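Local coordinates for putative fimbrium tip subunit Fim1C (Bacteroides ovatus, PDB 4EPS), which is probably a component of the tip of fimbriae, the filamentous cell-surface appendages that mediate cell adhesion and biofilm formation, at residues N382-E394 / T427-A439. Residues are numbered along the deposited sequence; the frame is centred on the assembly and turned at random.
Sequences NKPLRFLGYNNSE and TGWYVPSSGELVA. With GOL (glycerol), chain L; SO4 (sulfate ion), chain H.
Leu-388 N and Gly-389 N, at the start of helix 389-403, bond to Ser-433 OG and Glu-436 OE1, the two side chains of the capping box that begins helix 434-438, so two helix starts meet at one polar cluster. The bond from Leu-388 N, at the N-cap position of the longer helix, is nearly straight at 3.1 Å to Ser-433 OG (177°). Gly-389 N reaches Glu-436 OE1 at 2.9 Å from above the carboxylate plane, while Ser-433 N comes to the same oxygen from the other face. The second carboxylate oxygen, OE2, accepts the Tyr-430 hydroxyl on its syn side; a water also donates to OE2 and accepts from Tyr-390 N. Two amides from the first turn of helix 389-403 are thereby satisfied, directly or through water, by a single buried carboxylate, whose negative charge would probably be favoured at this helix start. Without this carboxylate, as with an alanine here, the Gly-389 and Ser-433 amides would probably lose their shared acceptor, and the Tyr-430 hydroxyl its carboxylate partner.

Gly-389 has to be small: a CB would run into Glu-436 OE1 and the Tyr-430 ring, whose CD1 lies 3.4 Å from Gly-389 C. With CG between its backbone N and carbonyl carbon (chi1 58°), Tyr-430 lays its ring against this first turn, Tyr-390 N standing over one face, toward the rim. Closer to the Glu-436 backbone, CG of that residue makes a CH-pi contact with the Phe-387 face, 3.9 Å from the centroid, and Ala-439 CB meets the ring edge. Leu-335 of strand 334-338 touches Phe-387, Tyr-430 and Glu-436, tying the cluster to the six-stranded antiparallel sheet. Farther along, Gly-435 CA lies against Leu-385 O, at the end of the 3-10 segment 383-385, and Ser-434 OG donates to an in-plane lone pair of Pro-384 O at 2.7 Å.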
ATOM      1  N   ASN A 382     -30.557  21.894   2.298  1.00 27.45           N
ATOM      2  CA  ASN A 382     -29.249  21.554   1.707  1.00 27.23           C
ATOM      3  C   ASN A 382     -28.059  22.311   2.308  1.00 27.58           C
ATOM      4  O   ASN A 382     -27.015  21.703   2.561  1.00 26.82           O
ATOM      5  CB  ASN A 382     -29.282  21.817   0.197  1.00 29.82           C
ATOM      6  CG  ASN A 382     -30.204  20.865  -0.517  1.00 49.08           C
ATOM      7  OD1 ASN A 382     -30.169  19.651  -0.297  1.00 39.56           O
ATOM      8  ND2 ASN A 382     -31.079  21.407  -1.338  1.00 44.89           N
ATOM      9  N   LYS A 383     -28.183  23.622   2.485  1.00 24.75           N
ATOM     10  CA  LYS A 383     -27.068  24.453   2.989  1.00 24.62           C
ATOM     11  C   LYS A 383     -26.481  23.912   4.341  1.00 28.46           C
ATOM     12  O   LYS A 383     -25.256  23.787   4.412  1.00 26.80           O
ATOM     13  CB  LYS A 383     -27.475  25.935   3.099  1.00 27.30           C
ATOM     14  CG  LYS A 383     -26.318  26.853   3.546  1.00 27.36           C
ATOM     15  CD  LYS A 383     -25.244  27.070   2.478  1.00 28.98           C
ATOM     16  CE  LYS A 383     -24.075  27.915   2.987  1.00 26.60           C
ATOM     17  NZ  LYS A 383     -24.466  29.326   3.281  1.00 30.23           N
ATOM     18  N   PRO A 384     -27.279  23.506   5.366  1.00 25.21           N
ATOM     19  CA  PRO A 384     -26.662  22.989   6.615  1.00 24.29           C
ATOM     20  C   PRO A 384     -25.976  21.633   6.482  1.00 27.23           C
ATOM     21  O   PRO A 384     -25.328  21.203   7.436  1.00 26.88           O
ATOM     22  CB  PRO A 384     -27.849  22.865   7.575  1.00 25.72           C
ATOM     23  CG  PRO A 384     -28.920  23.757   6.991  1.00 28.29           C
ATOM     24  CD  PRO A 384     -28.748  23.604   5.516  1.00 25.24           C
ATOM     25  N   LEU A 385     -26.074  20.974   5.321  1.00 25.11           N
ATOM     26  CA  LEU A 385     -25.397  19.677   5.141  1.00 25.27           C
ATOM     27  C   LEU A 385     -24.038  19.794   4.423  1.00 25.50           C
ATOM     28  O   LEU A 385     -23.301  18.814   4.353  1.00 24.20           O
ATOM     29  CB  LEU A 385     -26.312  18.701   4.384  1.00 27.17           C
ATOM     30  CG  LEU A 385     -27.626  18.282   5.129  1.00 32.93           C
ATOM     31  CD1 LEU A 385     -28.445  17.295   4.292  1.00 33.61           C
ATOM     32  CD2 LEU A 385     -27.334  17.681   6.498  1.00 34.44           C
ATOM     33  N   ARG A 386     -23.675  20.990   3.948  1.00 23.21           N
ATOM     34  CA  ARG A 386     -22.404  21.189   3.227  1.00 22.63           C
ATOM     35  C   ARG A 386     -21.201  21.368   4.152  1.00 25.95           C
ATOM     36  O   ARG A 386     -21.321  21.982   5.215  1.00 24.76           O
ATOM     37  CB  ARG A 386     -22.481  22.429   2.303  1.00 22.78           C
ATOM     38  CG  ARG A 386     -23.716  22.497   1.383  1.00 25.91           C
ATOM     39  CD  ARG A 386     -23.806  21.277   0.476  1.00 26.27           C
ATOM     40  NE  ARG A 386     -24.880  21.417  -0.507  1.00 27.64           N
ATOM     41  CZ  ARG A 386     -25.365  20.413  -1.220  1.00 39.44           C
ATOM     42  NH1 ARG A 386     -24.929  19.175  -1.020  1.00 31.39           N
ATOM     43  NH2 ARG A 386     -26.326  20.630  -2.109  1.00 31.02           N
ATOM     44  N   PHE A 387     -20.026  20.885   3.709  1.00 22.82           N
ATOM     45  CA  PHE A 387     -18.764  21.042   4.457  1.00 22.47           C
ATOM     46  C   PHE A 387     -18.226  22.428   4.198  1.00 26.10           C
ATOM     47  O   PHE A 387     -17.672  22.661   3.119  1.00 26.03           O
ATOM     48  CB  PHE A 387     -17.733  20.009   3.982  1.00 23.78           C
ATOM     49  CG  PHE A 387     -17.874  18.588   4.449  1.00 23.87           C
ATOM     50  CD1 PHE A 387     -19.068  18.131   4.997  1.00 25.77           C
ATOM     51  CD2 PHE A 387     -16.802  17.706   4.360  1.00 25.67           C
ATOM     52  CE1 PHE A 387     -19.193  16.817   5.443  1.00 27.26           C
ATOM     53  CE2 PHE A 387     -16.931  16.386   4.799  1.00 27.34           C
ATOM     54  CZ  PHE A 387     -18.118  15.956   5.348  1.00 25.48           C
ATOM     55  N   LEU A 388     -18.402  23.358   5.148  1.00 22.23           N
ATOM     56  CA  LEU A 388     -18.008  24.767   4.943  1.00 21.17           C
ATOM     57  C   LEU A 388     -17.366  25.409   6.153  1.00 24.34           C
ATOM     58  O   LEU A 388     -17.273  26.634   6.201  1.00 23.62           O
ATOM     59  CB  LEU A 388     -19.276  25.592   4.553  1.00 21.33           C
ATOM     60  CG  LEU A 388     -19.831  25.300   3.141  1.00 24.81           C
ATOM     61  CD1 LEU A 388     -21.232  25.851   2.985  1.00 24.71           C
ATOM     62  CD2 LEU A 388     -18.890  25.855   2.056  1.00 25.96           C
ATOM     63  N   GLY A 389     -16.930  24.607   7.129  1.00 21.64           N
ATOM     64  CA  GLY A 389     -16.339  25.150   8.350  1.00 21.02           C
ATOM     65  C   GLY A 389     -15.136  26.047   8.109  1.00 24.35           C
ATOM     66  O   GLY A 389     -15.021  27.099   8.741  1.00 24.56           O
ATOM     67  N   TYR A 390     -14.243  25.663   7.186  1.00 22.35           N
ATOM     68  CA  TYR A 390     -13.063  26.507   6.937  1.00 22.37           C
ATOM     69  C   TYR A 390     -13.519  27.880   6.392  1.00 26.07           C
ATOM     70  O   TYR A 390     -13.119  28.931   6.927  1.00 25.63           O
ATOM     71  CB  TYR A 390     -12.027  25.847   6.011  1.00 23.44           C
ATOM     72  CG  TYR A 390     -10.841  26.781   5.887  1.00 25.32           C
ATOM     73  CD1 TYR A 390      -9.922  26.909   6.925  1.00 26.81           C
ATOM     74  CD2 TYR A 390     -10.747  27.675   4.819  1.00 26.63           C
ATOM     75  CE1 TYR A 390      -8.877  27.836   6.862  1.00 27.32           C
ATOM     76  CE2 TYR A 390      -9.716  28.618   4.753  1.00 27.95           C
ATOM     77  CZ  TYR A 390      -8.791  28.700   5.780  1.00 30.85           C
ATOM     78  OH  TYR A 390      -7.798  29.647   5.738  1.00 32.32           O
ATOM     79  N   ASN A 391     -14.395  27.867   5.375  1.00 24.01           N
ATOM     80  CA  ASN A 391     -15.012  29.079   4.842  1.00 23.68           C
ATOM     81  C   ASN A 391     -15.567  29.922   5.981  1.00 25.82           C
ATOM     82  O   ASN A 391     -15.322  31.134   6.039  1.00 24.54           O
ATOM     83  CB  ASN A 391     -16.161  28.699   3.873  1.00 23.93           C
ATOM     84  CG  ASN A 391     -17.001  29.883   3.477  1.00 35.26           C
ATOM     85  OD1 ASN A 391     -16.681  30.586   2.521  1.00 27.82           O
ATOM     86  ND2 ASN A 391     -18.074  30.146   4.219  1.00 25.62           N
ATOM     87  N   ASN A 392     -16.376  29.290   6.868  1.00 22.17           N
ATOM     88  CA  ASN A 392     -17.031  30.003   7.966  1.00 22.70           C
ATOM     89  C   ASN A 392     -16.021  30.688   8.894  1.00 26.23           C
ATOM     90  O   ASN A 392     -16.307  31.796   9.363  1.00 25.73           O
ATOM     91  CB  ASN A 392     -17.961  29.061   8.767  1.00 23.89           C
ATOM     92  CG  ASN A 392     -19.083  28.508   7.906  1.00 26.97           C
ATOM     93  OD1 ASN A 392     -19.322  28.978   6.775  1.00 25.61           O
ATOM     94  ND2 ASN A 392     -19.727  27.424   8.369  1.00 23.45           N
ATOM     95  N   SER A 393     -14.867  30.031   9.162  1.00 24.05           N
ATOM     96  CA  SER A 393     -13.807  30.610   9.999  0.60 23.75           C
ATOM     97  C   SER A 393     -13.248  31.880   9.347  1.00 29.69           C
ATOM     98  O   SER A 393     -13.058  32.890  10.027  1.00 31.06           O
ATOM     99  CB  SER A 393     -12.685  29.598  10.217  0.60 26.19           C
ATOM    100  OG  SER A 393     -11.805  30.059  11.228  0.60 28.23           O
ATOM    101  N   GLU A 394     -13.012  31.841   8.017  1.00 26.64           N
ATOM    102  CA  GLU A 394     -12.482  33.003   7.301  1.00 27.38           C
ATOM    103  C   GLU A 394     -13.507  34.142   7.270  1.00 31.94           C
ATOM    104  O   GLU A 394     -13.106  35.296   7.400  1.00 32.31           O
ATOM    105  CB  GLU A 394     -12.010  32.645   5.886  1.00 28.35           C
ATOM    106  CG  GLU A 394     -10.635  31.981   5.914  1.00 32.78           C
ATOM    107  CD  GLU A 394      -9.785  32.175   4.671  1.00 41.82           C
ATOM    108  OE1 GLU A 394     -10.301  32.717   3.667  1.00 40.08           O
ATOM    109  OE2 GLU A 394      -8.617  31.727   4.679  1.00 39.39           O
ATOM    110  N   THR A 427      -4.961  23.584   7.706  1.00 21.27           N
ATOM    111  CA  THR A 427      -5.773  24.793   7.737  1.00 21.39           C
ATOM    112  C   THR A 427      -5.661  25.528   9.063  1.00 25.83           C
ATOM    113  O   THR A 427      -6.025  26.697   9.145  1.00 26.55           O
ATOM    114  CB  THR A 427      -7.279  24.399   7.563  1.00 23.61           C
ATOM    115  OG1 THR A 427      -7.661  23.541   8.650  1.00 21.09           O
ATOM    116  CG2 THR A 427      -7.581  23.729   6.235  1.00 22.91           C
ATOM    117  N   GLY A 428      -5.291  24.804  10.112  1.00 22.83           N
ATOM    118  CA  GLY A 428      -5.404  25.278  11.477  1.00 22.64           C
ATOM    119  C   GLY A 428      -6.802  24.869  11.956  1.00 23.85           C
ATOM    120  O   GLY A 428      -7.640  24.425  11.155  1.00 21.58           O
ATOM    121  N   TRP A 429      -7.058  24.984  13.248  1.00 22.09           N
ATOM    122  CA  TRP A 429      -8.329  24.571  13.856  1.00 22.22           C
ATOM    123  C   TRP A 429      -9.491  25.549  13.556  1.00 25.07           C
ATOM    124  O   TRP A 429      -9.319  26.777  13.624  1.00 25.22           O
ATOM    125  CB  TRP A 429      -8.180  24.451  15.388  1.00 20.82           C
ATOM    126  CG  TRP A 429      -7.217  23.386  15.857  1.00 21.39           C
ATOM    127  CD1 TRP A 429      -6.075  23.578  16.593  1.00 23.89           C
ATOM    128  CD2 TRP A 429      -7.340  21.964  15.672  1.00 20.53           C
ATOM    129  NE1 TRP A 429      -5.487  22.368  16.875  1.00 22.35           N
ATOM    130  CE2 TRP A 429      -6.236  21.360  16.316  1.00 23.82           C
ATOM    131  CE3 TRP A 429      -8.290  21.138  15.035  1.00 21.58           C
ATOM    132  CZ2 TRP A 429      -6.052  19.973  16.343  1.00 23.42           C
ATOM    133  CZ3 TRP A 429      -8.096  19.763  15.043  1.00 23.13           C
ATOM    134  CH2 TRP A 429      -6.996  19.189  15.699  1.00 23.38           C
ATOM    135  N   TYR A 430     -10.684  25.000  13.313  1.00 20.05           N
ATOM    136  CA  TYR A 430     -11.890  25.819  13.127  1.00 19.73           C
ATOM    137  C   TYR A 430     -13.111  25.079  13.700  1.00 21.64           C
ATOM    138  O   TYR A 430     -13.087  23.859  13.831  1.00 20.73           O
ATOM    139  CB  TYR A 430     -12.121  26.204  11.646  1.00 21.12           C
ATOM    140  CG  TYR A 430     -12.246  25.020  10.710  1.00 21.79           C
ATOM    141  CD1 TYR A 430     -13.474  24.369  10.526  1.00 21.71           C
ATOM    142  CD2 TYR A 430     -11.126  24.492  10.072  1.00 22.53           C
ATOM    143  CE1 TYR A 430     -13.577  23.236   9.719  1.00 21.73           C
ATOM    144  CE2 TYR A 430     -11.225  23.378   9.242  1.00 22.74           C
ATOM    145  CZ  TYR A 430     -12.450  22.751   9.075  1.00 26.17           C
ATOM    146  OH  TYR A 430     -12.533  21.671   8.245  1.00 24.61           O
ATOM    147  N   VAL A 431     -14.189  25.816  13.992  1.00 19.42           N
ATOM    148  CA  VAL A 431     -15.451  25.202  14.457  1.00 18.96           C
ATOM    149  C   VAL A 431     -16.100  24.582  13.219  1.00 22.21           C
ATOM    150  O   VAL A 431     -16.353  25.294  12.241  1.00 21.38           O
ATOM    151  CB  VAL A 431     -16.395  26.201  15.178  1.00 22.20           C
ATOM    152  CG1 VAL A 431     -17.730  25.540  15.532  1.00 21.48           C
ATOM    153  CG2 VAL A 431     -15.737  26.787  16.444  1.00 23.49           C
ATOM    154  N   PRO A 432     -16.365  23.262  13.212  1.00 20.08           N
ATOM    155  CA  PRO A 432     -16.933  22.649  12.002  1.00 18.82           C
ATOM    156  C   PRO A 432     -18.288  23.225  11.643  1.00 21.90           C
ATOM    157  O   PRO A 432     -19.034  23.632  12.531  1.00 20.42           O
ATOM    158  CB  PRO A 432     -17.066  21.152  12.386  1.00 19.78           C
ATOM    159  CG  PRO A 432     -17.127  21.163  13.915  1.00 22.28           C
ATOM    160  CD  PRO A 432     -16.155  22.259  14.281  1.00 20.60           C
ATOM    161  N   SER A 433     -18.615  23.249  10.341  1.00 19.23           N
ATOM    162  CA  SER A 433     -19.972  23.597   9.898  1.00 19.16           C
ATOM    163  C   SER A 433     -20.894  22.492  10.400  1.00 21.08           C
ATOM    164  O   SER A 433     -20.416  21.382  10.712  1.00 20.38           O
ATOM    165  CB  SER A 433     -20.039  23.670   8.369  1.00 22.04           C
ATOM    166  OG  SER A 433     -19.589  22.435   7.820  1.00 22.83           O
ATOM    167  N   SER A 434     -22.199  22.730  10.369  1.00 19.70           N
ATOM    168  CA  SER A 434     -23.172  21.712  10.788  1.00 19.57           C
ATOM    169  C   SER A 434     -23.052  20.484   9.871  1.00 23.52           C
ATOM    170  O   SER A 434     -23.183  19.357  10.343  1.00 22.31           O
ATOM    171  CB  SER A 434     -24.586  22.295  10.788  1.00 21.39           C
ATOM    172  OG  SER A 434     -24.889  22.845   9.515  1.00 23.10           O
ATOM    173  N   GLY A 435     -22.702  20.702   8.603  1.00 21.76           N
ATOM    174  CA  GLY A 435     -22.561  19.594   7.650  1.00 21.72           C
ATOM    175  C   GLY A 435     -21.425  18.663   8.017  1.00 23.24           C
ATOM    176  O   GLY A 435     -21.555  17.433   7.944  1.00 22.21           O
ATOM    177  N   GLU A 436     -20.288  19.241   8.426  1.00 19.74           N
ATOM    178  CA  GLU A 436     -19.133  18.446   8.843  1.00 18.77           C
ATOM    179  C   GLU A 436     -19.472  17.600  10.098  1.00 23.68           C
ATOM    180  O   GLU A 436     -19.070  16.432  10.184  1.00 23.15           O
ATOM    181  CB  GLU A 436     -17.936  19.357   9.121  1.00 19.42           C
ATOM    182  CG  GLU A 436     -17.250  19.747   7.821  1.00 24.10           C
ATOM    183  CD  GLU A 436     -16.339  20.947   7.972  1.00 37.14           C
ATOM    184  OE1 GLU A 436     -16.834  22.025   8.369  1.00 25.86           O
ATOM    185  OE2 GLU A 436     -15.125  20.803   7.702  1.00 31.59           O
ATOM    186  N   LEU A 437     -20.189  18.196  11.068  1.00 20.18           N
ATOM    187  CA  LEU A 437     -20.580  17.469  12.293  1.00 20.09           C
ATOM    188  C   LEU A 437     -21.557  16.354  12.000  1.00 21.48           C
ATOM    189  O   LEU A 437     -21.398  15.262  12.538  1.00 21.04           O
ATOM    190  CB  LEU A 437     -21.209  18.412  13.332  1.00 20.10           C
ATOM    191  CG  LEU A 437     -20.203  19.324  14.062  1.00 23.77           C
ATOM    192  CD1 LEU A 437     -20.942  20.522  14.693  1.00 24.12           C
ATOM    193  CD2 LEU A 437     -19.364  18.526  15.091  1.00 26.64           C
ATOM    194  N   VAL A 438     -22.557  16.605  11.154  1.00 21.23           N
ATOM    195  CA  VAL A 438     -23.562  15.579  10.832  1.00 21.88           C
ATOM    196  C   VAL A 438     -22.887  14.347  10.190  1.00 25.39           C
ATOM    197  O   VAL A 438     -23.239  13.208  10.531  1.00 24.09           O
ATOM    198  CB  VAL A 438     -24.683  16.189   9.952  1.00 25.40           C
ATOM    199  CG1 VAL A 438     -25.522  15.109   9.247  1.00 26.76           C
ATOM    200  CG2 VAL A 438     -25.577  17.083  10.808  1.00 24.57           C
ATOM    201  N   ALA A 439     -21.845  14.575   9.375  1.00 23.11           N
ATOM    202  CA  ALA A 439     -21.125  13.495   8.679  1.00 23.82           C
ATOM    203  C   ALA A 439     -20.267  12.612   9.611  1.00 28.48           C
ATOM    204  O   ALA A 439     -19.823  11.547   9.179  1.00 30.67           O
ATOM    205  CB  ALA A 439     -20.265  14.076   7.557  1.00 25.09           C
TER
HETATM  206  C1  GOL L 611     -14.184  30.158  15.693  1.00 50.83           C
HETATM  207  O1  GOL L 611     -12.872  30.655  15.884  1.00 55.11           O
HETATM  208  C2  GOL L 611     -14.442  29.913  14.224  1.00 45.58           C
HETATM  209  O2  GOL L 611     -13.746  28.730  13.787  1.00 34.44           O
HETATM  210  C3  GOL L 611     -15.931  29.757  14.011  1.00 45.85           C
HETATM  211  O3  GOL L 611     -16.285  30.091  12.676  1.00 47.91           O
HETATM  212  S   SO4 H 607     -27.214  17.498  -3.702  0.50 54.59           S
HETATM  213  O1  SO4 H 607     -28.348  16.807  -3.080  0.50 56.81           O
HETATM  214  O2  SO4 H 607     -26.899  16.903  -5.015  0.50 52.52           O
HETATM  215  O3  SO4 H 607     -27.562  18.911  -3.872  0.50 50.83           O
HETATM  216  O4  SO4 H 607     -26.043  17.354  -2.826  0.50 55.53           O
HETATM  217  O   HOH W   1     -23.354  16.585   6.069  1.00 25.61           O
HETATM  218  O   HOH W   2     -15.509  27.724  11.391  1.00 23.28           O
HETATM  219  O   HOH W   3     -14.369  23.008   5.998  1.00 25.53           O